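Mab-21 domain-containing protein (Tribolium castaneum, PDB 7LT2) senses double-stranded RNA in innate immunity and joins ATP and GTP into the cyclic dinucleotide 2',3'-cGAMP. Local coordinates at residues I14-E19 and E383-L388; K120-L123 and F128-T131; N169-K172 and M177-G180; Q319-Y324 and N329-H334. All blocks are in the same frame, centred on the assembly; numbering follows the deposited sequence.

Contact 1: I14-E19 and E383-L388; sequences ISLPEE and EALPAL
L16, just ahead of helix 18-42, makes a small, buried van der Waals contact with A384 and L385 in the C-terminal tail, after helix 368-375. One methyl group carries it. L16 CD1 lies 3.9 Å from A384 CB on one residue and 3.8 Å from L385 CB on the next, and it also comes within 3.7 Å of L385 N, so it rests against the peptide joining the two tail residues. Its CG stands anti to its own backbone N (chi1 -170°), which carries the branch across to the tail, while the CB of A384 points toward the loop. The leucine side chains slant across one another instead of running alongside, and the two segments bury 154 Å² between them. P68 touches both leucines, and V21 adds to the cluster from helix 18-42. Polar bonds to that same helix fasten the tail nearby: L385 O accepts from N24 ND2, and A387 N gives its hydrogen to D20 OD1. P17 holds the N-cap position of the helix, with L16 just before it. The arrangement is a small apolar cluster in which the C-terminal tail packs on the segment leading into a long N-terminal helix, the side chain of L385 lying about 9 Å from that of F71, a probable ATP-site residue by similarity.

Contact 2: K120-L123 and F128-T131; sequences KKFL and FLDT
With CG anti to the carbonyl carbon (chi1 -59°), L123 sends its CD2 methyl across to the backbone of F128-T131, where it lies 3.7 Å from L129 CA. L129 has an unusual first torsion, chi1 -108°, and although its CB starts away from helix 118-122, its CD2 returns to within 3.9 Å of L123 CD2. The same methyl approaches F122 CB, obliquely to the phenylalanine ring. The backbones meet in a single bridge, L123 with L129. D130 N donates to F122 O over 3.0 Å, with an N-H...O angle of 149° and the donor almost in line with the carbonyl. A CA-H...O contact supports it, L123 CA lying 3.3 Å from F128 O. All five touching residues are buried. The F122 ring leads away from 128-131, to stack on F118 and to meet W137, while K133 NZ binds the carbonyls of K120 and L123. D130 itself is an N-cap: its OD1 accepts from K133 N at the start of helix 131-147. The whole is a short loop connecting two helices of the nucleotidyltransferase domain, in which the chain leaving helix 118-122 is bridged next to D130, which caps helix 131-147.

Contact 3: N169-K172 and M177-G180; sequences NWWK and MTLG
W171 and T178 face each other as a hydrogen-bonded pair of the antiparallel hairpin formed by strands 164-171 and 177-183. T178 N donates to W171 O at 2.9 Å, nearly straight at 170°, whereas the return bond from W171 N to T178 O is longer, 3.3 Å. N169 and G180 form the next such pair, and between them W170 and L179 make a non-hydrogen-bonded pair on the other face of the sheet. The W171 indole folds back over its own hairpin, CG lying between the backbone N and the carbonyl carbon (chi1 55°). T178 CB then sits against one face of the five-membered ring in a CH-pi contact, 3.9 Å from its centroid, and T178 CG2 lies on a face of the indole, offset toward its rim. The six-membered end comes obliquely to G180, whose CA is 3.8 Å from W171 CH2; the missing side chain lets the ring settle there.

On the W170 face, the chain of M177 bends at chi2 and chi3, bringing CE to 3.7 Å from W170 CD1. Its SD lies against K172, whose NZ binds G174 O within the hairpin turn. At the far end a water bridges N169 ND2 and G180 O, while N169 OD1 is bound to T156 OG1. Beyond the hairpin, strand 188-200 pairs with 177-183, and T178 OG1 is hydrogen-bonded to D193 OD1. Since D193 is, by similarity, a catalytic metal ligand, T178 would be a second-shell residue: pinned by the indole and its backbone bonds, it probably helps to orient that carboxylate.

Contact 4: Q319-Y324 and N329-H334; sequences QSIPYY and NNLIGH
The N330 side chain fastens residues 329-334 to 319-324, bonding to Q319 O and I321 N, and its OD1 also closes an Asx turn with I332 N at the start of a type I beta turn, N330 to G333, in the HhH/H2TH-like domain. Packing is close on the I321 side, where I321 CG1 meets I332 CD1 at 3.6 Å. To get there, I332 holds CG1 between its backbone N and carbonyl carbon (chi1 57°), and Y280, an ATP-site residue by similarity, touches I332 from helix 278-291. At the other end Y323 CB touches both N329 CB and L331 CD2. The backbones join at a single bridge, P322 with N330, flanked by an almost straight bond from Y323 N to N329 O (2.7 Å, 174°) and one from L331 N to I321 O (2.9 Å). Q319 and S320 are partly exposed, and there the side chains turn off, that of Q319 toward P337 and L340, while the backbones stay close: S320 CA is 3.4 Å from N330 OD1. G333, beyond the touching residues, is exposed. The N330 ND2 donates to a lone pair of Q319 O at 3.2 Å, while I321 N and I332 N reach its OD1 from opposite faces of the amide plane.

Starting at the N terminus, the chain enters contact 1 just before helix 18-42 and completes it only in the C-terminal tail, 364 residues later, so the other three contacts all fall within that span. They follow in series, none crossing another, and each closes a short loop. Contact 2 joins helix 118-122 to the start of helix 131-147, contact 3 pairs two strands of the central sheet, and both belong to the nucleotidyltransferase domain; contact 4 ties a loop of the HhH/H2TH-like domain. No two contacts touch. Contacts 2 and 3 approach to about 10 Å between nearest atoms, whereas contacts 1 and 4 lie on opposite sides of the chain's centre.

Contact 1: I14-E19 and E383-L388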
loop_
_atom_site.group_PDB
_atom_site.type_symbol
_atom_site.label_atom_id
_atom_site.label_comp_id
_atom_site.label_asym_id
_atom_site.label_seq_id
_atom_site.Cartn_x
_atom_site.Cartn_y
_atom_site.Cartn_z
ATOM N N ILE A 14 -0.989 15.568 12.208
ATOM C CA ILE A 14 -1.042 14.206 11.698
ATOM C C ILE A 14 -1.434 14.181 10.227
ATOM O O ILE A 14 -0.695 13.647 9.396
ATOM C CB ILE A 14 -1.997 13.341 12.539
ATOM C CG1 ILE A 14 -1.470 13.222 13.971
ATOM C CG2 ILE A 14 -2.125 11.951 11.927
ATOM C CD1 ILE A 14 -2.233 12.233 14.819
ATOM N N SER A 15 -2.586 14.757 9.891
ATOM C CA SER A 15 -3.190 14.555 8.577
ATOM C C SER A 15 -2.893 15.717 7.639
ATOM O O SER A 15 -3.140 16.877 7.979
ATOM C CB SER A 15 -4.705 14.372 8.691
ATOM O OG SER A 15 -5.028 13.141 9.309
ATOM N N LEU A 16 -2.401 15.391 6.442
ATOM C CA LEU A 16 -2.317 16.383 5.382
ATOM C C LEU A 16 -3.721 16.886 5.049
ATOM O O LEU A 16 -4.658 16.085 4.956
ATOM C CB LEU A 16 -1.661 15.780 4.133
ATOM C CG LEU A 16 -1.293 16.761 3.014
ATOM C CD1 LEU A 16 -0.091 17.600 3.400
ATOM C CD2 LEU A 16 -1.041 16.039 1.692
ATOM N N PRO A 17 -3.909 18.198 4.888
ATOM C CA PRO A 17 -5.241 18.717 4.543
ATOM C C PRO A 17 -5.779 18.052 3.286
ATOM O O PRO A 17 -5.039 17.795 2.336
ATOM C CB PRO A 17 -4.995 20.214 4.325
ATOM C CG PRO A 17 -3.747 20.512 5.084
ATOM C CD PRO A 17 -2.907 19.269 5.007
ATOM N N GLU A 18 -7.086 17.774 3.289
ATOM C CA GLU A 18 -7.651 16.949 2.223
ATOM C C GLU A 18 -7.573 17.638 0.866
ATOM O O GLU A 18 -7.435 16.963 -0.161
ATOM C CB GLU A 18 -9.094 16.567 2.559
ATOM C CG GLU A 18 -9.719 15.563 1.585
ATOM C CD GLU A 18 -8.941 14.249 1.473
ATOM O OE1 GLU A 18 -8.306 13.825 2.467
ATOM O OE2 GLU A 18 -8.972 13.635 0.380
ATOM N N GLU A 19 -7.644 18.970 0.834
ATOM C CA GLU A 19 -7.506 19.677 -0.435
ATOM C C GLU A 19 -6.138 19.423 -1.062
ATOM O O GLU A 19 -6.026 19.248 -2.283
ATOM C CB GLU A 19 -7.747 21.171 -0.222
ATOM C CG GLU A 19 -7.819 21.975 -1.499
ATOM C CD GLU A 19 -8.203 23.416 -1.250
ATOM O OE1 GLU A 19 -9.414 23.697 -1.121
ATOM O OE2 GLU A 19 -7.290 24.265 -1.171
ATOM N N GLU A 383 0.896 23.478 5.571
ATOM C CA GLU A 383 1.764 23.720 4.423
ATOM C C GLU A 383 2.799 22.610 4.246
ATOM O O GLU A 383 3.876 22.838 3.689
ATOM C CB GLU A 383 2.448 25.080 4.542
ATOM C CG GLU A 383 1.485 26.256 4.709
ATOM C CD GLU A 383 0.507 26.406 3.549
ATOM O OE1 GLU A 383 0.820 25.963 2.421
ATOM O OE2 GLU A 383 -0.584 26.977 3.770
ATOM N N ALA A 384 2.474 21.397 4.698
ATOM C CA ALA A 384 3.424 20.290 4.627
ATOM C C ALA A 384 3.685 19.852 3.188
ATOM O O ALA A 384 4.812 19.475 2.844
ATOM C CB ALA A 384 2.915 19.115 5.460
ATOM N N LEU A 385 2.664 19.884 2.331
ATOM C CA LEU A 385 2.812 19.472 0.935
ATOM C C LEU A 385 1.772 20.186 0.085
ATOM O O LEU A 385 0.812 19.574 -0.400
ATOM C CB LEU A 385 2.679 17.957 0.800
ATOM C CG LEU A 385 3.147 17.361 -0.536
ATOM C CD1 LEU A 385 4.651 17.551 -0.690
ATOM C CD2 LEU A 385 2.762 15.892 -0.659
ATOM N N PRO A 386 1.942 21.491 -0.131
ATOM C CA PRO A 386 0.986 22.231 -0.967
ATOM C C PRO A 386 1.007 21.721 -2.400
ATOM O O PRO A 386 2.070 21.583 -3.012
ATOM C CB PRO A 386 1.481 23.682 -0.880
ATOM C CG PRO A 386 2.399 23.719 0.295
ATOM C CD PRO A 386 2.995 22.365 0.416
ATOM N N ALA A 387 -0.182 21.432 -2.935
ATOM C CA ALA A 387 -0.264 21.025 -4.336
ATOM C C ALA A 387 0.136 22.166 -5.257
ATOM O O ALA A 387 0.664 21.931 -6.350
ATOM C CB ALA A 387 -1.675 20.537 -4.666
ATOM N N LEU A 388 -0.111 23.402 -4.830
ATOM C CA LEU A 388 0.368 24.594 -5.514
ATOM C C LEU A 388 1.493 25.193 -4.681
ATOM O O LEU A 388 1.226 25.884 -3.684
ATOM C CB LEU A 388 -0.772 25.600 -5.690
ATOM C CG LEU A 388 -0.557 26.756 -6.657
ATOM C CD1 LEU A 388 -0.406 26.226 -8.075
ATOM C CD2 LEU A 388 -1.714 27.741 -6.557
#

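Contact 2: K120-L123 and F128-T131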
loop_
_atom_site.group_PDB
_atom_site.type_symbol
_atom_site.label_atom_id
_atom_site.label_comp_id
_atom_site.label_asym_id
_atom_site.label_seq_id
_atom_site.Cartn_x
_atom_site.Cartn_y
_atom_site.Cartn_z
ATOM N N LYS A 120 9.225 -16.952 -22.375
ATOM C CA LYS A 120 10.619 -16.590 -22.125
ATOM C C LYS A 120 10.732 -15.512 -21.061
ATOM O O LYS A 120 11.649 -15.543 -20.231
ATOM C CB LYS A 120 11.291 -16.079 -23.401
ATOM C CG LYS A 120 11.507 -17.057 -24.515
ATOM C CD LYS A 120 12.321 -16.357 -25.598
ATOM C CE LYS A 120 11.868 -16.748 -26.978
ATOM N NZ LYS A 120 10.443 -16.400 -27.170
ATOM N N LYS A 121 9.832 -14.529 -21.094
ATOM C CA LYS A 121 9.989 -13.340 -20.262
ATOM C C LYS A 121 9.445 -13.521 -18.852
ATOM O O LYS A 121 9.934 -12.864 -17.927
ATOM C CB LYS A 121 9.297 -12.134 -20.908
ATOM C CG LYS A 121 9.880 -11.692 -22.241
ATOM C CD LYS A 121 11.340 -11.310 -22.124
ATOM C CE LYS A 121 11.876 -10.797 -23.453
ATOM N NZ LYS A 121 11.109 -9.621 -23.945
ATOM N N PHE A 122 8.444 -14.385 -18.658
ATOM C CA PHE A 122 7.725 -14.438 -17.391
ATOM C C PHE A 122 7.735 -15.783 -16.679
ATOM O O PHE A 122 7.505 -15.803 -15.463
ATOM C CB PHE A 122 6.250 -14.046 -17.585
ATOM C CG PHE A 122 6.029 -12.610 -17.936
ATOM C CD1 PHE A 122 6.000 -12.203 -19.262
ATOM C CD2 PHE A 122 5.803 -11.668 -16.945
ATOM C CE1 PHE A 122 5.765 -10.876 -19.590
ATOM C CE2 PHE A 122 5.572 -10.342 -17.267
ATOM C CZ PHE A 122 5.554 -9.947 -18.594
ATOM N N LEU A 123 7.958 -16.894 -17.376
ATOM C CA LEU A 123 7.654 -18.212 -16.839
ATOM C C LEU A 123 8.919 -19.009 -16.555
ATOM O O LEU A 123 9.882 -18.970 -17.326
ATOM C CB LEU A 123 6.764 -19.001 -17.801
ATOM C CG LEU A 123 5.434 -18.319 -18.116
ATOM C CD1 LEU A 123 4.591 -19.199 -19.044
ATOM C CD2 LEU A 123 4.685 -17.996 -16.821
ATOM N N PHE A 128 5.260 -21.924 -14.623
ATOM C CA PHE A 128 4.925 -21.192 -13.410
ATOM C C PHE A 128 5.337 -19.736 -13.566
ATOM O O PHE A 128 6.443 -19.447 -14.033
ATOM C CB PHE A 128 5.611 -21.797 -12.188
ATOM C CG PHE A 128 4.910 -23.000 -11.630
ATOM C CD1 PHE A 128 3.917 -22.855 -10.678
ATOM C CD2 PHE A 128 5.250 -24.277 -12.054
ATOM C CE1 PHE A 128 3.270 -23.963 -10.156
ATOM C CE2 PHE A 128 4.606 -25.388 -11.534
ATOM C CZ PHE A 128 3.615 -25.229 -10.587
ATOM N N LEU A 129 4.441 -18.829 -13.186
ATOM C CA LEU A 129 4.767 -17.410 -13.150
ATOM C C LEU A 129 5.895 -17.171 -12.159
ATOM O O LEU A 129 5.837 -17.632 -11.017
ATOM C CB LEU A 129 3.538 -16.596 -12.745
ATOM C CG LEU A 129 2.807 -15.724 -13.764
ATOM C CD1 LEU A 129 1.805 -14.817 -13.039
ATOM C CD2 LEU A 129 3.770 -14.902 -14.616
ATOM N N ASP A 130 6.918 -16.435 -12.586
ATOM C CA ASP A 130 8.131 -16.266 -11.794
ATOM C C ASP A 130 8.276 -14.807 -11.376
ATOM O O ASP A 130 8.237 -13.910 -12.222
ATOM C CB ASP A 130 9.355 -16.739 -12.589
ATOM C CG ASP A 130 10.623 -16.752 -11.762
ATOM O OD1 ASP A 130 11.175 -15.666 -11.507
ATOM O OD2 ASP A 130 11.064 -17.850 -11.363
ATOM N N THR A 131 8.456 -14.576 -10.070
ATOM C CA THR A 131 8.532 -13.207 -9.562
ATOM C C THR A 131 9.782 -12.494 -10.061
ATOM O O THR A 131 9.717 -11.328 -10.462
ATOM C CB THR A 131 8.498 -13.196 -8.032
ATOM O OG1 THR A 131 9.585 -13.974 -7.517
ATOM C CG2 THR A 131 7.190 -13.753 -7.513
#

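Contact 3: N169-K172 and M177-G180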
loop_
_atom_site.group_PDB
_atom_site.type_symbol
_atom_site.label_atom_id
_atom_site.label_comp_id
_atom_site.label_asym_id
_atom_site.label_seq_id
_atom_site.Cartn_x
_atom_site.Cartn_y
_atom_site.Cartn_z
ATOM N N ASN A 169 13.002 11.827 -11.540
ATOM C CA ASN A 169 14.262 11.155 -11.289
ATOM C C ASN A 169 13.969 9.698 -10.954
ATOM O O ASN A 169 12.844 9.343 -10.599
ATOM C CB ASN A 169 15.026 11.847 -10.155
ATOM C CG ASN A 169 15.447 13.260 -10.520
ATOM O OD1 ASN A 169 16.380 13.457 -11.303
ATOM N ND2 ASN A 169 14.764 14.250 -9.959
ATOM N N TRP A 170 14.973 8.837 -11.099
ATOM C CA TRP A 170 14.697 7.422 -10.904
ATOM C C TRP A 170 15.915 6.708 -10.343
ATOM O O TRP A 170 17.060 7.145 -10.507
ATOM C CB TRP A 170 14.268 6.733 -12.199
ATOM C CG TRP A 170 15.381 6.612 -13.149
ATOM C CD1 TRP A 170 16.294 5.596 -13.227
ATOM C CD2 TRP A 170 15.740 7.555 -14.150
ATOM N NE1 TRP A 170 17.194 5.848 -14.229
ATOM C CE2 TRP A 170 16.876 7.047 -14.813
ATOM C CE3 TRP A 170 15.208 8.777 -14.561
ATOM C CZ2 TRP A 170 17.486 7.718 -15.865
ATOM C CZ3 TRP A 170 15.811 9.437 -15.607
ATOM C CH2 TRP A 170 16.942 8.911 -16.245
ATOM N N TRP A 171 15.639 5.572 -9.710
ATOM C CA TRP A 171 16.641 4.721 -9.080
ATOM C C TRP A 171 15.958 3.412 -8.711
ATOM O O TRP A 171 14.733 3.294 -8.761
ATOM C CB TRP A 171 17.255 5.391 -7.845
ATOM C CG TRP A 171 16.227 5.817 -6.828
ATOM C CD1 TRP A 171 15.725 5.065 -5.805
ATOM C CD2 TRP A 171 15.581 7.096 -6.741
ATOM N NE1 TRP A 171 14.802 5.796 -5.090
ATOM C CE2 TRP A 171 14.697 7.044 -5.644
ATOM C CE3 TRP A 171 15.663 8.277 -7.484
ATOM C CZ2 TRP A 171 13.896 8.125 -5.278
ATOM C CZ3 TRP A 171 14.868 9.353 -7.117
ATOM C CH2 TRP A 171 14.001 9.270 -6.021
ATOM N N LYS A 172 16.760 2.430 -8.318
ATOM C CA LYS A 172 16.232 1.127 -7.918
ATOM C C LYS A 172 16.787 0.782 -6.542
ATOM O O LYS A 172 17.919 0.309 -6.421
ATOM C CB LYS A 172 16.578 0.060 -8.950
ATOM C CG LYS A 172 15.862 -1.251 -8.740
ATOM C CD LYS A 172 15.999 -2.137 -9.963
ATOM C CE LYS A 172 15.342 -3.485 -9.737
ATOM N NZ LYS A 172 16.029 -4.245 -8.660
ATOM N N MET A 177 11.448 -0.380 -9.621
ATOM C CA MET A 177 11.978 0.949 -9.887
ATOM C C MET A 177 11.181 1.990 -9.118
ATOM O O MET A 177 9.967 1.863 -8.953
ATOM C CB MET A 177 11.906 1.263 -11.382
ATOM C CG MET A 177 12.748 0.358 -12.251
ATOM S SD MET A 177 14.487 0.720 -12.000
ATOM C CE MET A 177 14.502 2.497 -12.251
ATOM N N THR A 178 11.870 3.029 -8.652
ATOM C CA THR A 178 11.233 4.183 -8.027
ATOM C C THR A 178 11.320 5.382 -8.959
ATOM O O THR A 178 12.391 5.675 -9.501
ATOM C CB THR A 178 11.895 4.526 -6.686
ATOM O OG1 THR A 178 11.753 3.426 -5.776
ATOM C CG2 THR A 178 11.272 5.791 -6.072
ATOM N N LEU A 179 10.199 6.070 -9.145
ATOM C CA LEU A 179 10.186 7.380 -9.785
ATOM C C LEU A 179 10.017 8.450 -8.715
ATOM O O LEU A 179 9.005 8.468 -8.008
ATOM C CB LEU A 179 9.057 7.492 -10.810
ATOM C CG LEU A 179 9.031 6.491 -11.967
ATOM C CD1 LEU A 179 7.932 6.865 -12.980
ATOM C CD2 LEU A 179 10.380 6.378 -12.655
ATOM N N GLY A 180 11.000 9.339 -8.601
ATOM C CA GLY A 180 10.851 10.514 -7.762
ATOM C C GLY A 180 10.261 11.662 -8.559
ATOM O O GLY A 180 10.881 12.134 -9.514
HETATM O O HOH W 1 12.251 14.530 -8.725
#

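Contact 4: Q319-Y324 and N329-H334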
loop_
_atom_site.group_PDB
_atom_site.type_symbol
_atom_site.label_atom_id
_atom_site.label_comp_id
_atom_site.label_asym_id
_atom_site.label_seq_id
_atom_site.Cartn_x
_atom_site.Cartn_y
_atom_site.Cartn_z
ATOM N N GLN A 319 0.596 -11.570 21.588
ATOM C CA GLN A 319 1.690 -11.868 20.664
ATOM C C GLN A 319 1.187 -12.536 19.385
ATOM O O GLN A 319 1.872 -13.371 18.792
ATOM C CB GLN A 319 2.775 -12.707 21.351
ATOM C CG GLN A 319 3.322 -12.020 22.596
ATOM C CD GLN A 319 4.468 -12.758 23.253
ATOM O OE1 GLN A 319 4.919 -13.799 22.772
ATOM N NE2 GLN A 319 4.947 -12.218 24.369
ATOM N N SER A 320 -0.007 -12.156 18.937
ATOM C CA SER A 320 -0.567 -12.716 17.712
ATOM C C SER A 320 -1.430 -11.669 17.027
ATOM O O SER A 320 -2.369 -11.143 17.634
ATOM C CB SER A 320 -1.386 -13.973 18.009
ATOM O OG SER A 320 -2.062 -14.421 16.845
ATOM N N ILE A 321 -1.099 -11.356 15.778
ATOM C CA ILE A 321 -1.971 -10.576 14.906
ATOM C C ILE A 321 -2.179 -11.407 13.648
ATOM O O ILE A 321 -1.347 -11.359 12.728
ATOM C CB ILE A 321 -1.381 -9.196 14.577
ATOM C CG1 ILE A 321 -1.136 -8.403 15.860
ATOM C CG2 ILE A 321 -2.316 -8.430 13.642
ATOM C CD1 ILE A 321 -0.534 -7.019 15.622
ATOM N N PRO A 322 -3.239 -12.208 13.580
ATOM C CA PRO A 322 -3.458 -13.033 12.386
ATOM C C PRO A 322 -3.642 -12.163 11.155
ATOM O O PRO A 322 -4.354 -11.156 11.185
ATOM C CB PRO A 322 -4.732 -13.818 12.721
ATOM C CG PRO A 322 -4.823 -13.788 14.212
ATOM C CD PRO A 322 -4.245 -12.464 14.624
ATOM N N TYR A 323 -2.953 -12.538 10.079
ATOM C CA TYR A 323 -3.253 -11.996 8.763
ATOM C C TYR A 323 -4.754 -12.100 8.526
ATOM O O TYR A 323 -5.353 -13.160 8.721
ATOM C CB TYR A 323 -2.455 -12.773 7.711
ATOM C CG TYR A 323 -2.590 -12.318 6.273
ATOM C CD1 TYR A 323 -2.626 -10.971 5.934
ATOM C CD2 TYR A 323 -2.640 -13.253 5.245
ATOM C CE1 TYR A 323 -2.735 -10.573 4.610
ATOM C CE2 TYR A 323 -2.748 -12.866 3.927
ATOM C CZ TYR A 323 -2.794 -11.529 3.613
ATOM O OH TYR A 323 -2.901 -11.157 2.287
ATOM N N TYR A 324 -5.374 -10.976 8.162
ATOM C CA TYR A 324 -6.833 -10.929 8.114
ATOM C C TYR A 324 -7.400 -11.893 7.080
ATOM O O TYR A 324 -8.500 -12.428 7.265
ATOM C CB TYR A 324 -7.294 -9.501 7.822
ATOM C CG TYR A 324 -8.792 -9.343 7.715
ATOM C CD1 TYR A 324 -9.599 -9.390 8.848
ATOM C CD2 TYR A 324 -9.401 -9.141 6.482
ATOM C CE1 TYR A 324 -10.973 -9.241 8.752
ATOM C CE2 TYR A 324 -10.770 -8.985 6.381
ATOM C CZ TYR A 324 -11.550 -9.044 7.519
ATOM O OH TYR A 324 -12.914 -8.897 7.420
ATOM N N ASN A 329 -1.217 -17.201 9.125
ATOM C CA ASN A 329 -0.058 -16.319 9.067
ATOM C C ASN A 329 -0.158 -15.350 10.241
ATOM O O ASN A 329 -1.034 -14.482 10.255
ATOM C CB ASN A 329 -0.025 -15.579 7.729
ATOM C CG ASN A 329 1.247 -14.775 7.524
ATOM O OD1 ASN A 329 1.773 -14.163 8.453
ATOM N ND2 ASN A 329 1.752 -14.781 6.294
ATOM N N ASN A 330 0.720 -15.507 11.233
ATOM C CA ASN A 330 0.810 -14.562 12.347
ATOM C C ASN A 330 1.768 -13.446 11.944
ATOM O O ASN A 330 2.979 -13.665 11.836
ATOM C CB ASN A 330 1.269 -15.267 13.622
ATOM C CG ASN A 330 1.421 -14.321 14.812
ATOM O OD1 ASN A 330 1.100 -13.131 14.738
ATOM N ND2 ASN A 330 1.906 -14.859 15.922
ATOM N N LEU A 331 1.221 -12.247 11.724
ATOM C CA LEU A 331 2.017 -11.149 11.183
ATOM C C LEU A 331 3.161 -10.749 12.107
ATOM O O LEU A 331 4.167 -10.205 11.641
ATOM C CB LEU A 331 1.123 -9.940 10.902
ATOM C CG LEU A 331 0.070 -10.134 9.812
ATOM C CD1 LEU A 331 -0.700 -8.838 9.570
ATOM C CD2 LEU A 331 0.719 -10.628 8.526
ATOM N N ILE A 332 3.035 -10.996 13.406
ATOM C CA ILE A 332 4.101 -10.676 14.345
ATOM C C ILE A 332 4.718 -11.941 14.938
ATOM O O ILE A 332 5.377 -11.882 15.975
ATOM C CB ILE A 332 3.618 -9.721 15.450
ATOM C CG1 ILE A 332 2.432 -10.316 16.206
ATOM C CG2 ILE A 332 3.265 -8.368 14.866
ATOM C CD1 ILE A 332 1.984 -9.467 17.386
ATOM N N GLY A 333 4.516 -13.089 14.287
ATOM C CA GLY A 333 5.102 -14.329 14.765
ATOM C C GLY A 333 6.616 -14.321 14.787
ATOM O O GLY A 333 7.221 -15.118 15.514
ATOM N N HIS A 334 7.243 -13.431 14.022
ATOM C CA HIS A 334 8.695 -13.346 13.958
ATOM C C HIS A 334 9.295 -12.427 15.015
ATOM O O HIS A 334 10.518 -12.425 15.186
ATOM C CB HIS A 334 9.132 -12.866 12.570
ATOM C CG HIS A 334 8.627 -11.501 12.222
ATOM N ND1 HIS A 334 7.304 -11.253 11.923
ATOM C CD2 HIS A 334 9.262 -10.308 12.138
ATOM C CE1 HIS A 334 7.147 -9.967 11.666
ATOM N NE2 HIS A 334 8.319 -9.371 11.791
#